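Local coordinates for GP37 (Pseudomonas phage phikz, PDB 5FT0), which probably blocks the RNA degradosome of the bacterial host by binding and inhibiting the ribonuclease RNase E, at residues E9-A14 against Y73-I78; D81-V86 against D182-K187; V134-I139 against E199-I204; K174-A179 against F225-V230. All coordinates share one frame; numbering follows the deposited sequence.

Overall arrangement
From the N terminus, contact 1 sets helix 8-15 on helix 67-82. It closes a loop that holds most of the small four-stranded antiparallel sheet. Contact 2 starts from the turn that follows helix 67-82 and reaches the C-terminal part of helix 158-187. Contact 3 joins the loop after strand 122-132 to strand 197-202. Contact 4 lays helix 158-187 on strand 220-232 of the seven-stranded antiparallel sheet. Contacts 2, 3 and 4 cross one another along the chain, while contact 1 precedes them all. Contacts 2 and 4 touch through Phe184 and Phe225. Contacts 3 and 4 meet where Val134 O probably hydrogen-bonds Thr226 OG1.

Contact 1. Residues E9-A14 against Y73-I78; sequences EEQLQA and YVLSRI
Gln11 and Ile78 make the nearest approach between these two helices, and Leu75 adds an apolar touch beside them. The contact is van der Waals packing. CD1 of Ile78 lies 3.5 Å from OE1 of Gln11 and 3.8 Å from its CD, so a methyl group rests against the amide end. The two side chains cross at about a right angle. Ile78 carries CG1 anti to its carbonyl carbon (chi1 -63°), and the straight continuation to CD1 (chi2 177°) takes the methyl group across to the glutamine. Leu75 reaches over with CD2, which stands 4.3 Å from CA of Gln11 and close to its CG. The backbones come nearest at this pair, with CA of Gln11 and of Leu75 6.9 Å apart.

No polar bond joins the two six-residue segments. A salt bridge from Glu10 to Arg71, just before residue 73, links the two helices. NE2 of Gln11 donates to Glu28 O; this bond holds the amide, whose OE1 lies by CD1 of Ile78.

Leu27 covers Gln11, and Val220 of strand 220-232 touches Leu75. Helix 67-82 meets helix 8-15 with Leu75 and Ile78, while Val74, on a different side, packs on Val45 and Cys47 of strand 42-48.

Contact 2. Residues D81-V86 against D182-K187; sequences DNLKYV and DYFANK
Leu83 forks between two aromatic rings, one methyl group going to each. CD1 lies 3.6 Å from CZ of Phe184 and nearly as close to its CE1. CD2 lies 3.8 Å from CE2 of Tyr183. The fork fills the notch between the two rings. Leu83 and Phe184 meet at about a right angle. Val86 meets the same side of the tyrosine ring nearer its other edge: its CG1 is 3.5 Å from CE1 of Tyr183, and its CG2 is 3.7 Å from the OH. Both stand oblique to the ring; CB of Lys187 covers the other face, 3.7 Å above its centre. Tyr183 holds CG anti to its backbone N (chi1 -171°), which carries the ring across to this gap. The hydroxyl of this buried tyrosine hydrogen-bonds Asp19 O. Leu18 touches Leu83 and Tyr183, and Phe225 of strand 220-232 lies under Leu83 and Phe184. Here the turn between helices 67-82 and 87-98, with Val86 as N-cap, packs on the C-terminal part of helix 158-187 in an alpha/beta hydrophobic core.

Contact 3. Residues V134-I139 against E199-I204; sequences VHVDDI and EMYQFI
Glu199 and Val136 bury the most surface here. Both methyl groups of Val136 lie against the glutamate carboxylate. CG2 is 3.3 Å from OE1 of Glu199, and CG1 is 3.7 Å from its CD. The glutamate chain runs extended beyond CG (chi2 164°), which brings the carboxylate up to the valine.

Tyr201, the third partner, fixes that carboxylate from its own strand. Its OH donates to OE1 of Glu199 at 2.6 Å. The bond arrives on the anti side, 30° out of the carboxylate plane. CG2 of Val136 also sits at the tyrosine ring edge, 4.2 Å from CE2.

OD1 of Asp137 is 3.3 Å from OE2 of Glu199. Both are acceptors, and no hydrogen bond is assigned between them. Two like charges this close may raise the affinity of one for a proton. The side chain of Asp137 is about 5 Å from a bound arginine.

Val136 packs on Tyr210, and its N bonds Ser212 OG. The loop therefore packs over strands 197-202 and 206-217 of the seven-stranded sheet, next to helix 140-146, which Tyr201 touches.

Contact 4. Residues K174-A179 against F225-V230; sequences KELILA and FTIKIV
Helix 174-179 runs nearly antiparallel to strand 225-230, at 167° between their directions, and the axes come within 10.6 Å. The backbones are nearest at Ile177 and Ile227, whose CA atoms lie 7.9 Å apart. The two isoleucine side chains lie alongside each other, pointing opposite ways. CD1 of Ile177 does the touching for the helix. It lies 4.0 Å from CG2 of Ile227 and just as far from its CD1, so it rests against both branches of that side chain. The same methyl group lies 4.2 Å from CD1 of Ile229. One helix residue thus spans two strand residues whose side chains point the same way. CG1 of Ile177 is anti to its carbonyl carbon (chi1 -60°), and the second torsion bends the chain (chi2 -55°) to bring CD1 over the strand. Leu176 makes a looser touch, with CG 4.4 Å from CD1 of Ile227. All four side chains are buried and apolar.

Several neighbours extend this core. Phe211 of strand 206-217 packs on Ile177 and Ile229. Ile128 of strand 122-132 packs on Ile227, and Tyr180 of the same helix touches it too. Helix 158-187 therefore packs on the sheet with Ile177 and on helix 87-98 with Leu176 and Ala179. On the other side of the strand, Lys228 forms a salt bridge with Glu129 and packs on Arg254 of the second subunit.

Contact 1. Residues E9-A14 against Y73-I78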
loop_
_atom_site.group_PDB
_atom_site.type_symbol
_atom_site.label_atom_id
_atom_site.label_comp_id
_atom_site.label_asym_id
_atom_site.label_seq_id
_atom_site.Cartn_x
_atom_site.Cartn_y
_atom_site.Cartn_z
ATOM N N GLU A 9 -15.270 1.162 27.342
ATOM C CA GLU A 9 -16.614 1.075 27.910
ATOM C C GLU A 9 -17.501 2.228 27.446
ATOM O O GLU A 9 -18.687 2.021 27.161
ATOM C CB GLU A 9 -16.550 1.028 29.439
ATOM C CG GLU A 9 -15.987 -0.271 30.007
ATOM C CD GLU A 9 -14.558 -0.130 30.494
ATOM O OE1 GLU A 9 -13.774 0.603 29.852
ATOM O OE2 GLU A 9 -14.224 -0.745 31.527
ATOM N N GLU A 10 -16.961 3.454 27.376
ATOM C CA GLU A 10 -17.759 4.566 26.855
ATOM C C GLU A 10 -18.150 4.317 25.406
ATOM O O GLU A 10 -19.271 4.631 24.992
ATOM C CB GLU A 10 -17.009 5.903 26.947
ATOM C CG GLU A 10 -16.022 6.063 28.088
ATOM C CD GLU A 10 -15.360 7.433 28.122
ATOM O OE1 GLU A 10 -15.910 8.395 27.551
ATOM O OE2 GLU A 10 -14.262 7.536 28.704
ATOM N N GLN A 11 -17.225 3.772 24.612
ATOM C CA GLN A 11 -17.534 3.460 23.222
ATOM C C GLN A 11 -18.623 2.399 23.132
ATOM O O GLN A 11 -19.604 2.565 22.396
ATOM C CB GLN A 11 -16.268 3.004 22.498
ATOM C CG GLN A 11 -15.096 3.956 22.653
ATOM C CD GLN A 11 -13.797 3.376 22.126
ATOM O OE1 GLN A 11 -13.751 2.828 21.024
ATOM N NE2 GLN A 11 -12.730 3.495 22.913
ATOM N N LEU A 12 -18.476 1.310 23.890
ATOM C CA LEU A 12 -19.453 0.226 23.835
ATOM C C LEU A 12 -20.823 0.690 24.314
ATOM O O LEU A 12 -21.852 0.260 23.781
ATOM C CB LEU A 12 -18.963 -0.962 24.662
ATOM C CG LEU A 12 -19.828 -2.222 24.619
ATOM C CD1 LEU A 12 -20.065 -2.661 23.183
ATOM C CD2 LEU A 12 -19.163 -3.336 25.405
ATOM N N GLN A 13 -20.857 1.578 25.312
ATOM C CA GLN A 13 -22.134 2.101 25.789
ATOM C C GLN A 13 -22.840 2.911 24.708
ATOM O O GLN A 13 -24.058 2.797 24.533
ATOM C CB GLN A 13 -21.919 2.946 27.043
ATOM C CG GLN A 13 -21.615 2.124 28.287
ATOM C CD GLN A 13 -20.963 2.941 29.385
ATOM O OE1 GLN A 13 -20.929 4.172 29.326
ATOM N NE2 GLN A 13 -20.437 2.259 30.395
ATOM N N ALA A 14 -22.092 3.736 23.972
ATOM C CA ALA A 14 -22.684 4.466 22.856
ATOM C C ALA A 14 -23.114 3.515 21.745
ATOM O O ALA A 14 -24.204 3.660 21.179
ATOM C CB ALA A 14 -21.695 5.503 22.322
ATOM N N TYR A 73 -17.003 14.352 18.972
ATOM C CA TYR A 73 -16.699 14.142 17.559
ATOM C C TYR A 73 -16.127 12.750 17.321
ATOM O O TYR A 73 -16.546 12.045 16.396
ATOM C CB TYR A 73 -15.725 15.207 17.051
ATOM C CG TYR A 73 -15.354 14.989 15.604
ATOM C CD1 TYR A 73 -16.196 15.409 14.585
ATOM C CD2 TYR A 73 -14.181 14.333 15.256
ATOM C CE1 TYR A 73 -15.875 15.193 13.260
ATOM C CE2 TYR A 73 -13.851 14.113 13.930
ATOM C CZ TYR A 73 -14.702 14.547 12.939
ATOM O OH TYR A 73 -14.381 14.335 11.620
ATOM N N VAL A 74 -15.161 12.340 18.145
ATOM C CA VAL A 74 -14.532 11.035 17.962
ATOM C C VAL A 74 -15.553 9.921 18.152
ATOM O O VAL A 74 -15.547 8.924 17.420
ATOM C CB VAL A 74 -13.331 10.878 18.915
ATOM C CG1 VAL A 74 -12.750 9.475 18.807
ATOM C CG2 VAL A 74 -12.264 11.915 18.600
ATOM N N LEU A 75 -16.449 10.071 19.130
ATOM C CA LEU A 75 -17.512 9.089 19.314
ATOM C C LEU A 75 -18.387 8.982 18.071
ATOM O O LEU A 75 -18.767 7.878 17.665
ATOM C CB LEU A 75 -18.359 9.443 20.537
ATOM C CG LEU A 75 -17.786 9.085 21.907
ATOM C CD1 LEU A 75 -18.730 9.529 23.019
ATOM C CD2 LEU A 75 -17.534 7.586 21.991
ATOM N N SER A 76 -18.705 10.120 17.444
ATOM C CA SER A 76 -19.548 10.088 16.253
ATOM C C SER A 76 -18.865 9.365 15.099
ATOM O O SER A 76 -19.543 8.753 14.265
ATOM C CB SER A 76 -19.933 11.510 15.837
ATOM O OG SER A 76 -18.854 12.166 15.196
ATOM N N ARG A 77 -17.532 9.427 15.027
ATOM C CA ARG A 77 -16.816 8.665 14.008
ATOM C C ARG A 77 -16.800 7.178 14.345
ATOM O O ARG A 77 -16.858 6.332 13.444
ATOM C CB ARG A 77 -15.387 9.191 13.849
ATOM C CG ARG A 77 -15.272 10.663 13.431
ATOM C CD ARG A 77 -16.001 10.960 12.127
ATOM N NE ARG A 77 -15.463 10.204 10.993
ATOM C CZ ARG A 77 -14.573 10.676 10.127
ATOM N NH1 ARG A 77 -14.106 11.910 10.259
ATOM N NH2 ARG A 77 -14.151 9.916 9.125
ATOM N N ILE A 78 -16.711 6.835 15.632
ATOM C CA ILE A 78 -16.739 5.429 16.023
ATOM C C ILE A 78 -18.120 4.833 15.771
ATOM O O ILE A 78 -18.245 3.702 15.286
ATOM C CB ILE A 78 -16.310 5.272 17.493
ATOM C CG1 ILE A 78 -14.868 5.740 17.687
ATOM C CG2 ILE A 78 -16.472 3.825 17.955
ATOM C CD1 ILE A 78 -14.401 5.677 19.129
#

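Contact 2. Residues D81-V86 against D182-K187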
loop_
_atom_site.group_PDB
_atom_site.type_symbol
_atom_site.label_atom_id
_atom_site.label_comp_id
_atom_site.label_asym_id
_atom_site.label_seq_id
_atom_site.Cartn_x
_atom_site.Cartn_y
_atom_site.Cartn_z
ATOM N N ASP A 81 -18.498 4.332 12.142
ATOM C CA ASP A 81 -17.634 3.232 11.726
ATOM C C ASP A 81 -18.271 1.870 11.973
ATOM O O ASP A 81 -17.954 0.902 11.272
ATOM C CB ASP A 81 -16.294 3.315 12.457
ATOM C CG ASP A 81 -15.178 3.825 11.574
ATOM O OD1 ASP A 81 -15.165 3.472 10.375
ATOM O OD2 ASP A 81 -14.311 4.570 12.077
ATOM N N ASN A 82 -19.152 1.764 12.963
ATOM C CA ASN A 82 -19.717 0.476 13.333
ATOM C C ASN A 82 -21.101 0.230 12.755
ATOM O O ASN A 82 -21.650 -0.859 12.954
ATOM C CB ASN A 82 -19.757 0.342 14.858
ATOM C CG ASN A 82 -18.403 -0.020 15.436
ATOM O OD1 ASN A 82 -18.045 -1.195 15.510
ATOM N ND2 ASN A 82 -17.634 0.990 15.830
ATOM N N LEU A 83 -21.672 1.206 12.041
ATOM C CA LEU A 83 -22.920 0.967 11.323
ATOM C C LEU A 83 -22.773 -0.166 10.318
ATOM O O LEU A 83 -23.745 -0.879 10.045
ATOM C CB LEU A 83 -23.374 2.241 10.609
ATOM C CG LEU A 83 -23.796 3.402 11.503
ATOM C CD1 LEU A 83 -24.129 4.631 10.661
ATOM C CD2 LEU A 83 -24.979 2.995 12.370
ATOM N N LYS A 84 -21.571 -0.342 9.762
ATOM C CA LYS A 84 -21.315 -1.421 8.816
ATOM C C LYS A 84 -21.605 -2.792 9.407
ATOM O O LYS A 84 -21.877 -3.733 8.654
ATOM C CB LYS A 84 -19.858 -1.377 8.350
ATOM C CG LYS A 84 -19.587 -0.399 7.228
ATOM C CD LYS A 84 -18.091 -0.214 7.040
ATOM C CE LYS A 84 -17.500 0.568 8.201
ATOM N NZ LYS A 84 -16.027 0.396 8.308
ATOM N N TYR A 85 -21.549 -2.928 10.730
ATOM C CA TYR A 85 -21.729 -4.211 11.389
ATOM C C TYR A 85 -23.137 -4.412 11.932
ATOM O O TYR A 85 -23.416 -5.463 12.518
ATOM C CB TYR A 85 -20.699 -4.364 12.511
ATOM C CG TYR A 85 -19.285 -4.132 12.026
ATOM C CD1 TYR A 85 -18.731 -4.940 11.040
ATOM C CD2 TYR A 85 -18.512 -3.099 12.538
ATOM C CE1 TYR A 85 -17.441 -4.731 10.583
ATOM C CE2 TYR A 85 -17.220 -2.882 12.088
ATOM C CZ TYR A 85 -16.691 -3.703 11.111
ATOM O OH TYR A 85 -15.409 -3.495 10.660
ATOM N N VAL A 86 -24.027 -3.434 11.750
ATOM C CA VAL A 86 -25.436 -3.642 12.051
ATOM C C VAL A 86 -25.965 -4.761 11.169
ATOM O O VAL A 86 -25.725 -4.774 9.954
ATOM C CB VAL A 86 -26.220 -2.335 11.850
ATOM C CG1 VAL A 86 -27.715 -2.594 11.866
ATOM C CG2 VAL A 86 -25.846 -1.323 12.928
ATOM N N ASP A 182 -33.342 3.323 4.984
ATOM C CA ASP A 182 -34.345 2.978 5.985
ATOM C C ASP A 182 -33.765 3.035 7.392
ATOM O O ASP A 182 -34.411 3.541 8.317
ATOM C CB ASP A 182 -34.921 1.591 5.697
ATOM C CG ASP A 182 -35.782 1.567 4.452
ATOM O OD1 ASP A 182 -36.217 2.651 4.007
ATOM O OD2 ASP A 182 -36.029 0.463 3.923
ATOM N N TYR A 183 -32.545 2.521 7.574
ATOM C CA TYR A 183 -31.947 2.509 8.906
ATOM C C TYR A 183 -31.816 3.920 9.465
ATOM O O TYR A 183 -32.168 4.176 10.621
ATOM C CB TYR A 183 -30.584 1.820 8.880
ATOM C CG TYR A 183 -30.036 1.588 10.267
ATOM C CD1 TYR A 183 -30.336 0.428 10.965
ATOM C CD2 TYR A 183 -29.236 2.540 10.890
ATOM C CE1 TYR A 183 -29.849 0.213 12.240
ATOM C CE2 TYR A 183 -28.744 2.335 12.168
ATOM C CZ TYR A 183 -29.054 1.168 12.837
ATOM O OH TYR A 183 -28.574 0.955 14.111
ATOM N N PHE A 184 -31.307 4.853 8.660
ATOM C CA PHE A 184 -31.154 6.220 9.147
ATOM C C PHE A 184 -32.506 6.872 9.408
ATOM O O PHE A 184 -32.675 7.582 10.405
ATOM C CB PHE A 184 -30.334 7.045 8.152
ATOM C CG PHE A 184 -28.862 7.053 8.452
ATOM C CD1 PHE A 184 -28.046 6.012 8.034
ATOM C CD2 PHE A 184 -28.296 8.099 9.164
ATOM C CE1 PHE A 184 -26.689 6.018 8.317
ATOM C CE2 PHE A 184 -26.942 8.112 9.454
ATOM C CZ PHE A 184 -26.135 7.071 9.028
ATOM N N ALA A 185 -33.487 6.623 8.538
ATOM C CA ALA A 185 -34.785 7.275 8.686
ATOM C C ALA A 185 -35.576 6.703 9.857
ATOM O O ALA A 185 -36.307 7.437 10.532
ATOM C CB ALA A 185 -35.584 7.153 7.391
ATOM N N ASN A 186 -35.441 5.402 10.120
ATOM C CA ASN A 186 -36.254 4.735 11.131
ATOM C C ASN A 186 -35.521 4.478 12.438
ATOM O O ASN A 186 -36.165 4.433 13.492
ATOM C CB ASN A 186 -36.779 3.399 10.591
ATOM C CG ASN A 186 -37.571 3.559 9.308
ATOM O OD1 ASN A 186 -38.294 4.538 9.130
ATOM N ND2 ASN A 186 -37.432 2.595 8.401
ATOM N N LYS A 187 -34.199 4.307 12.407
ATOM C CA LYS A 187 -33.438 3.947 13.596
ATOM C C LYS A 187 -32.563 5.071 14.126
ATOM O O LYS A 187 -32.111 4.988 15.272
ATOM C CB LYS A 187 -32.556 2.721 13.317
ATOM C CG LYS A 187 -33.286 1.582 12.634
ATOM C CD LYS A 187 -34.317 0.987 13.561
ATOM C CE LYS A 187 -34.842 -0.337 13.029
ATOM N NZ LYS A 187 -35.635 -1.058 14.064
#

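Contact 3. Residues V134-I139 against E199-I204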
loop_
_atom_site.group_PDB
_atom_site.type_symbol
_atom_site.label_atom_id
_atom_site.label_comp_id
_atom_site.label_asym_id
_atom_site.label_seq_id
_atom_site.Cartn_x
_atom_site.Cartn_y
_atom_site.Cartn_z
ATOM N N VAL A 134 -18.525 10.892 6.947
ATOM C CA VAL A 134 -18.388 11.858 5.867
ATOM C C VAL A 134 -19.768 12.133 5.286
ATOM O O VAL A 134 -20.591 11.219 5.157
ATOM C CB VAL A 134 -17.421 11.350 4.776
ATOM C CG1 VAL A 134 -17.346 12.332 3.612
ATOM C CG2 VAL A 134 -16.040 11.107 5.364
ATOM N N HIS A 135 -20.020 13.396 4.949
ATOM C CA HIS A 135 -21.222 13.812 4.241
ATOM C C HIS A 135 -20.807 14.542 2.970
ATOM O O HIS A 135 -19.815 15.277 2.966
ATOM C CB HIS A 135 -22.094 14.711 5.118
ATOM C CG HIS A 135 -23.486 14.899 4.601
ATOM N ND1 HIS A 135 -23.777 15.682 3.505
ATOM C CD2 HIS A 135 -24.672 14.416 5.043
ATOM C CE1 HIS A 135 -25.079 15.664 3.287
ATOM N NE2 HIS A 135 -25.645 14.904 4.207
ATOM N N VAL A 136 -21.565 14.333 1.889
ATOM C CA VAL A 136 -21.157 14.861 0.588
ATOM C C VAL A 136 -21.166 16.387 0.582
ATOM O O VAL A 136 -20.398 17.015 -0.157
ATOM C CB VAL A 136 -22.048 14.283 -0.533
ATOM C CG1 VAL A 136 -23.477 14.788 -0.406
ATOM C CG2 VAL A 136 -21.473 14.623 -1.904
ATOM N N ASP A 137 -22.007 17.009 1.416
ATOM C CA ASP A 137 -22.066 18.466 1.462
ATOM C C ASP A 137 -20.753 19.090 1.913
ATOM O O ASP A 137 -20.543 20.286 1.691
ATOM C CB ASP A 137 -23.197 18.928 2.384
ATOM C CG ASP A 137 -24.573 18.611 1.827
ATOM O OD1 ASP A 137 -24.682 18.387 0.602
ATOM O OD2 ASP A 137 -25.545 18.595 2.610
ATOM N N ASP A 138 -19.864 18.313 2.529
ATOM C CA ASP A 138 -18.589 18.832 3.002
ATOM C C ASP A 138 -17.462 18.675 1.987
ATOM O O ASP A 138 -16.370 19.207 2.215
ATOM C CB ASP A 138 -18.192 18.146 4.314
ATOM C CG ASP A 138 -19.228 18.337 5.409
ATOM O OD1 ASP A 138 -19.938 19.365 5.386
ATOM O OD2 ASP A 138 -19.326 17.463 6.296
ATOM N N ILE A 139 -17.690 17.966 0.883
ATOM C CA ILE A 139 -16.667 17.804 -0.145
ATOM C C ILE A 139 -17.234 18.209 -1.499
ATOM O O ILE A 139 -16.572 18.050 -2.530
ATOM C CB ILE A 139 -16.135 16.358 -0.193
ATOM C CG1 ILE A 139 -17.285 15.375 -0.413
ATOM C CG2 ILE A 139 -15.361 16.020 1.074
ATOM C CD1 ILE A 139 -16.832 13.942 -0.621
ATOM N N GLU A 199 -26.213 12.898 -4.671
ATOM C CA GLU A 199 -25.562 13.808 -5.600
ATOM C C GLU A 199 -24.737 13.011 -6.595
ATOM O O GLU A 199 -23.893 12.201 -6.203
ATOM C CB GLU A 199 -24.691 14.823 -4.853
ATOM C CG GLU A 199 -25.495 16.011 -4.332
ATOM C CD GLU A 199 -24.757 16.818 -3.283
ATOM O OE1 GLU A 199 -23.508 16.842 -3.313
ATOM O OE2 GLU A 199 -25.431 17.426 -2.423
HETATM N N MSE A 200 -25.001 13.232 -7.878
HETATM C CA MSE A 200 -24.281 12.555 -8.945
HETATM C C MSE A 200 -23.319 13.519 -9.624
HETATM O O MSE A 200 -23.674 14.657 -9.927
HETATM C CB MSE A 200 -25.255 11.965 -9.964
HETATM C CG MSE A 200 -24.588 11.455 -11.236
HETATM SE SE MSE A 200 -25.752 10.322 -12.322
HETATM C CE MSE A 200 -27.160 11.602 -12.715
ATOM N N TYR A 201 -22.089 13.062 -9.848
ATOM C CA TYR A 201 -21.062 13.871 -10.484
ATOM C C TYR A 201 -20.535 13.128 -11.697
ATOM O O TYR A 201 -20.212 11.937 -11.609
ATOM C CB TYR A 201 -19.922 14.186 -9.512
ATOM C CG TYR A 201 -20.370 14.992 -8.318
ATOM C CD1 TYR A 201 -20.402 16.381 -8.369
ATOM C CD2 TYR A 201 -20.772 14.369 -7.146
ATOM C CE1 TYR A 201 -20.815 17.125 -7.282
ATOM C CE2 TYR A 201 -21.187 15.107 -6.051
ATOM C CZ TYR A 201 -21.207 16.484 -6.125
ATOM O OH TYR A 201 -21.618 17.225 -5.044
ATOM N N GLN A 202 -20.454 13.828 -12.824
ATOM C CA GLN A 202 -19.929 13.266 -14.058
ATOM C C GLN A 202 -18.528 13.809 -14.285
ATOM O O GLN A 202 -18.329 15.026 -14.349
ATOM C CB GLN A 202 -20.828 13.595 -15.250
ATOM C CG GLN A 202 -20.374 12.935 -16.543
ATOM C CD GLN A 202 -20.477 11.425 -16.485
ATOM O OE1 GLN A 202 -21.424 10.880 -15.913
ATOM N NE2 GLN A 202 -19.498 10.739 -17.067
ATOM N N PHE A 203 -17.564 12.906 -14.390
ATOM C CA PHE A 203 -16.211 13.238 -14.799
ATOM C C PHE A 203 -16.014 12.767 -16.235
ATOM O O PHE A 203 -16.875 12.100 -16.815
ATOM C CB PHE A 203 -15.185 12.600 -13.853
ATOM C CG PHE A 203 -15.362 13.000 -12.414
ATOM C CD1 PHE A 203 -16.300 12.365 -11.614
ATOM C CD2 PHE A 203 -14.595 14.013 -11.864
ATOM C CE1 PHE A 203 -16.473 12.732 -10.289
ATOM C CE2 PHE A 203 -14.759 14.386 -10.539
ATOM C CZ PHE A 203 -15.701 13.744 -9.750
ATOM N N ILE A 204 -14.871 13.132 -16.817
ATOM C CA ILE A 204 -14.607 12.717 -18.192
ATOM C C ILE A 204 -14.506 11.203 -18.289
ATOM O O ILE A 204 -14.918 10.609 -19.294
ATOM C CB ILE A 204 -13.338 13.401 -18.736
ATOM C CG1 ILE A 204 -12.255 13.474 -17.656
ATOM C CG2 ILE A 204 -13.668 14.782 -19.288
ATOM C CD1 ILE A 204 -10.976 14.142 -18.123
#

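Contact 4. Residues K174-A179 against F225-V230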
loop_
_atom_site.group_PDB
_atom_site.type_symbol
_atom_site.label_atom_id
_atom_site.label_comp_id
_atom_site.label_asym_id
_atom_site.label_seq_id
_atom_site.Cartn_x
_atom_site.Cartn_y
_atom_site.Cartn_z
ATOM N N LYS A 174 -29.095 -1.504 -5.143
ATOM C CA LYS A 174 -30.252 -0.688 -4.788
ATOM C C LYS A 174 -30.765 -1.035 -3.394
ATOM O O LYS A 174 -31.154 -0.146 -2.629
ATOM C CB LYS A 174 -31.352 -0.874 -5.835
ATOM C CG LYS A 174 -32.654 -0.142 -5.547
ATOM C CD LYS A 174 -33.553 -0.158 -6.778
ATOM C CE LYS A 174 -35.003 -0.464 -6.428
ATOM N NZ LYS A 174 -35.666 0.643 -5.688
ATOM N N GLU A 175 -30.764 -2.322 -3.045
ATOM C CA GLU A 175 -31.196 -2.725 -1.712
ATOM C C GLU A 175 -30.199 -2.297 -0.643
ATOM O O GLU A 175 -30.591 -2.054 0.505
ATOM C CB GLU A 175 -31.413 -4.238 -1.662
ATOM C CG GLU A 175 -32.607 -4.717 -2.476
ATOM C CD GLU A 175 -33.919 -4.119 -1.995
ATOM O OE1 GLU A 175 -34.173 -4.139 -0.770
ATOM O OE2 GLU A 175 -34.695 -3.625 -2.842
ATOM N N LEU A 176 -28.912 -2.210 -0.993
ATOM C CA LEU A 176 -27.921 -1.713 -0.044
ATOM C C LEU A 176 -28.193 -0.256 0.307
ATOM O O LEU A 176 -28.212 0.121 1.486
ATOM C CB LEU A 176 -26.514 -1.877 -0.619
ATOM C CG LEU A 176 -25.376 -1.167 0.124
ATOM C CD1 LEU A 176 -25.226 -1.723 1.530
ATOM C CD2 LEU A 176 -24.068 -1.297 -0.643
ATOM N N ILE A 177 -28.413 0.579 -0.710
ATOM C CA ILE A 177 -28.764 1.976 -0.475
ATOM C C ILE A 177 -30.052 2.070 0.329
ATOM O O ILE A 177 -30.151 2.853 1.283
ATOM C CB ILE A 177 -28.880 2.729 -1.813
ATOM C CG1 ILE A 177 -27.549 2.689 -2.566
ATOM C CG2 ILE A 177 -29.345 4.166 -1.588
ATOM C CD1 ILE A 177 -26.379 3.220 -1.768
ATOM N N LEU A 178 -31.056 1.272 -0.043
ATOM C CA LEU A 178 -32.341 1.299 0.647
ATOM C C LEU A 178 -32.182 0.943 2.119
ATOM O O LEU A 178 -32.771 1.589 2.994
ATOM C CB LEU A 178 -33.309 0.333 -0.037
ATOM C CG LEU A 178 -34.760 0.773 -0.230
ATOM C CD1 LEU A 178 -34.838 1.934 -1.211
ATOM C CD2 LEU A 178 -35.601 -0.402 -0.711
ATOM N N ALA A 179 -31.379 -0.084 2.411
ATOM C CA ALA A 179 -31.171 -0.505 3.792
ATOM C C ALA A 179 -30.579 0.621 4.630
ATOM O O ALA A 179 -31.032 0.881 5.752
ATOM C CB ALA A 179 -30.268 -1.738 3.828
ATOM N N PHE A 225 -22.799 9.389 7.401
ATOM C CA PHE A 225 -22.369 8.226 6.641
ATOM C C PHE A 225 -22.626 8.486 5.165
ATOM O O PHE A 225 -23.694 8.977 4.791
ATOM C CB PHE A 225 -23.100 6.951 7.088
ATOM C CG PHE A 225 -22.386 5.677 6.714
ATOM C CD1 PHE A 225 -22.412 5.202 5.412
ATOM C CD2 PHE A 225 -21.694 4.954 7.669
ATOM C CE1 PHE A 225 -21.754 4.032 5.072
ATOM C CE2 PHE A 225 -21.037 3.781 7.337
ATOM C CZ PHE A 225 -21.067 3.323 6.037
ATOM N N THR A 226 -21.641 8.158 4.334
ATOM C CA THR A 226 -21.757 8.301 2.891
ATOM C C THR A 226 -21.377 6.989 2.220
ATOM O O THR A 226 -20.442 6.308 2.653
ATOM C CB THR A 226 -20.866 9.445 2.363
ATOM O OG1 THR A 226 -21.337 10.700 2.875
ATOM C CG2 THR A 226 -20.885 9.495 0.842
ATOM N N ILE A 227 -22.123 6.629 1.182
ATOM C CA ILE A 227 -21.777 5.526 0.297
ATOM C C ILE A 227 -21.510 6.108 -1.082
ATOM O O ILE A 227 -22.350 6.836 -1.625
ATOM C CB ILE A 227 -22.895 4.469 0.233
ATOM C CG1 ILE A 227 -23.166 3.893 1.623
ATOM C CG2 ILE A 227 -22.522 3.367 -0.743
ATOM C CD1 ILE A 227 -24.232 2.827 1.636
ATOM N N LYS A 228 -20.342 5.804 -1.638
ATOM C CA LYS A 228 -19.969 6.253 -2.972
ATOM C C LYS A 228 -19.977 5.065 -3.918
ATOM O O LYS A 228 -19.421 4.009 -3.599
ATOM C CB LYS A 228 -18.590 6.916 -2.981
ATOM C CG LYS A 228 -18.168 7.392 -4.370
ATOM C CD LYS A 228 -16.802 8.063 -4.363
ATOM C CE LYS A 228 -15.682 7.057 -4.231
ATOM N NZ LYS A 228 -14.346 7.714 -4.302
ATOM N N ILE A 229 -20.612 5.236 -5.073
ATOM C CA ILE A 229 -20.636 4.230 -6.124
ATOM C C ILE A 229 -20.047 4.853 -7.381
ATOM O O ILE A 229 -20.397 5.984 -7.742
ATOM C CB ILE A 229 -22.061 3.708 -6.376
ATOM C CG1 ILE A 229 -22.650 3.157 -5.077
ATOM C CG2 ILE A 229 -22.051 2.628 -7.450
ATOM C CD1 ILE A 229 -24.084 2.720 -5.197
ATOM N N VAL A 230 -19.150 4.123 -8.037
ATOM C CA VAL A 230 -18.421 4.623 -9.196
ATOM C C VAL A 230 -18.761 3.759 -10.401
ATOM O O VAL A 230 -18.666 2.528 -10.335
ATOM C CB VAL A 230 -16.900 4.631 -8.955
ATOM C CG1 VAL A 230 -16.175 5.245 -10.149
ATOM C CG2 VAL A 230 -16.568 5.380 -7.675
#